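Local coordinates for DCN1-like protein 3 (Homo sapiens, PDB 4GBA), which promotes neddylation of cullins by helping pass NEDD8 from N-terminally acetylated E2 enzymes to cullin-RBX complexes, binding both partners through its DCUN1 domain, at residues N133-P136 with V137-Q140. Residues are numbered along the deposited sequence; the frame is centred on the assembly and turned at random.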
ATOM      1  N   ASN A 133      -3.277  11.248  -5.288  1.00 49.13           N
ATOM      2  CA  ASN A 133      -4.414  11.366  -6.201  1.00 51.13           C
ATOM      3  C   ASN A 133      -5.672  10.733  -5.627  1.00 46.96           C
ATOM      4  O   ASN A 133      -6.031   9.620  -6.005  1.00 45.48           O
ATOM      5  CB  ASN A 133      -4.089  10.732  -7.568  1.00 42.96           C
ATOM      6  CG  ASN A 133      -3.741   9.225  -7.470  1.00 48.28           C
ATOM      7  OD1 ASN A 133      -3.415   8.711  -6.391  1.00 42.08           O
ATOM      8  ND2 ASN A 133      -3.816   8.521  -8.606  1.00 47.74           N
ATOM      9  N   ASN A 134      -6.329  11.435  -4.706  1.00 45.06           N
ATOM     10  CA  ASN A 134      -7.586  10.944  -4.141  1.00 43.64           C
ATOM     11  C   ASN A 134      -8.728  10.994  -5.155  1.00 45.70           C
ATOM     12  O   ASN A 134      -9.130  12.070  -5.600  1.00 46.94           O
ATOM     13  CB  ASN A 134      -7.993  11.727  -2.883  1.00 47.23           C
ATOM     14  CG  ASN A 134      -7.564  11.040  -1.582  1.00 51.46           C
ATOM     15  OD1 ASN A 134      -6.502  10.420  -1.501  1.00 52.76           O
ATOM     16  ND2 ASN A 134      -8.392  11.168  -0.553  1.00 48.42           N
ATOM     17  N   PRO A 135      -9.255   9.825  -5.531  1.00 41.56           N
ATOM     18  CA  PRO A 135     -10.457   9.815  -6.372  1.00 43.71           C
ATOM     19  C   PRO A 135     -11.668  10.297  -5.560  1.00 43.99           C
ATOM     20  O   PRO A 135     -11.717  10.107  -4.339  1.00 40.28           O
ATOM     21  CB  PRO A 135     -10.620   8.335  -6.743  1.00 41.83           C
ATOM     22  CG  PRO A 135      -9.366   7.643  -6.262  1.00 44.45           C
ATOM     23  CD  PRO A 135      -8.837   8.474  -5.137  1.00 39.47           C
ATOM     24  N   PRO A 136     -12.639  10.926  -6.229  0.84 45.36           N
ATOM     25  CA  PRO A 136     -13.854  11.429  -5.576  1.00 44.95           C
ATOM     26  C   PRO A 136     -14.508  10.433  -4.611  1.00 44.44           C
ATOM     27  O   PRO A 136     -14.932  10.827  -3.523  1.00 53.49           O
ATOM     28  CB  PRO A 136     -14.776  11.717  -6.760  0.77 53.26           C
ATOM     29  CG  PRO A 136     -13.834  12.104  -7.854  1.00 48.06           C
ATOM     30  CD  PRO A 136     -12.611  11.244  -7.668  1.00 42.44           C
ATOM     31  N   VAL A 137     -14.555   9.163  -4.986  1.00 42.63           N
ATOM     32  CA  VAL A 137     -15.304   8.156  -4.234  1.00 46.48           C
ATOM     33  C   VAL A 137     -14.562   7.536  -3.045  1.00 45.51           C
ATOM     34  O   VAL A 137     -15.139   6.753  -2.299  1.00 47.20           O
ATOM     35  CB  VAL A 137     -15.765   7.008  -5.176  1.00 46.90           C
ATOM     36  CG1 VAL A 137     -14.562   6.212  -5.679  1.00 46.67           C
ATOM     37  CG2 VAL A 137     -16.735   6.095  -4.472  1.00 45.01           C
ATOM     38  N   LEU A 138     -13.293   7.884  -2.862  1.00 44.42           N
ATOM     39  CA  LEU A 138     -12.456   7.204  -1.871  1.00 44.89           C
ATOM     40  C   LEU A 138     -12.852   7.442  -0.399  1.00 47.00           C
ATOM     41  O   LEU A 138     -12.861   6.501   0.401  1.00 46.45           O
ATOM     42  CB  LEU A 138     -10.978   7.550  -2.087  1.00 41.84           C
ATOM     43  CG  LEU A 138      -9.948   6.923  -1.140  1.00 41.09           C
ATOM     44  CD1 LEU A 138      -9.885   5.408  -1.314  1.00 42.85           C
ATOM     45  CD2 LEU A 138      -8.588   7.527  -1.384  1.00 43.29           C
ATOM     46  N   ASP A 139     -13.155   8.689  -0.035  1.00 46.68           N
ATOM     47  CA  ASP A 139     -13.507   9.002   1.354  1.00 49.71           C
ATOM     48  C   ASP A 139     -14.699   8.178   1.847  1.00 48.71           C
ATOM     49  O   ASP A 139     -14.645   7.585   2.930  1.00 47.40           O
ATOM     50  CB  ASP A 139     -13.791  10.503   1.549  1.00 55.47           C
ATOM     51  CG  ASP A 139     -12.561  11.382   1.301  1.00 66.33           C
ATOM     52  OD1 ASP A 139     -11.419  10.949   1.598  1.00 65.66           O
ATOM     53  OD2 ASP A 139     -12.744  12.522   0.809  1.00 66.97           O
ATOM     54  N   GLN A 140     -15.771   8.143   1.055  1.00 44.83           N
ATOM     55  CA  GLN A 140     -16.976   7.409   1.447  1.00 49.93           C
ATOM     56  C   GLN A 140     -16.775   5.899   1.372  1.00 48.75           C
ATOM     57  O   GLN A 140     -17.278   5.149   2.213  1.00 46.85           O
ATOM     58  CB  GLN A 140     -18.179   7.827   0.601  1.00 49.66           C
ATOM     59  CG  GLN A 140     -18.615   9.267   0.824  1.00 50.25           C
ATOM     60  CD  GLN A 140     -18.756   9.635   2.306  1.00 58.15           C
ATOM     61  OE1 GLN A 140     -19.001   8.779   3.165  1.00 54.24           O
ATOM     62  NE2 GLN A 140     -18.593  10.922   2.605  1.00 59.76           N
TER
HETATM   63  O   HOH W   1     -12.922  11.086  -1.929  1.00 48.51           O
HETATM   64  O   HOH W   2     -16.119   9.945  -1.085  1.00 45.59           O
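A type I beta turn from Pro135 to Leu138 leads the chain into helix 138-147 of the cullin-binding DCUN1 domain, and it illustrates how a turn and two waters can lead into a helix. Pro136 and Val137 occupy the two corners, and the turn is closed by the backbone bond from Leu138 N to Pro135 O, 3.1 Å long and nearly straight at 168°. The same Pro135 O accepts a second bond, from water 1, which also donates to Pro136 O at 2.6 Å and accepts from Asp139 N. Water 2 makes the next step, donating to Pro136 O and accepting from Gln140 N at 2.8 Å. Pro136 O is 4.5 Å from Asp139 N; water 1 links these two atoms, and water 2 links the same carbonyl oxygen to Gln140 N.

Side chains pack over this backbone frame. Phe130 touches both Pro135 and Leu138, while Val137, buried at the second corner, meets Phe190 of helix 185-199 and Thr167 of helix 157-169. On the exposed side the planes of the Asn134 amide and the Asp139 carboxylate stand 58° apart. Leu138 CB rests against Pro135 CD at 3.8 Å, a contact set by the backbone of the turn. Beyond it, with CG anti to the backbone N (chi1 -180°), the leucine side chain crosses that of Asn134 at about a right angle and brings Leu138 CD2 to 3.7 Å from Asn134 CG.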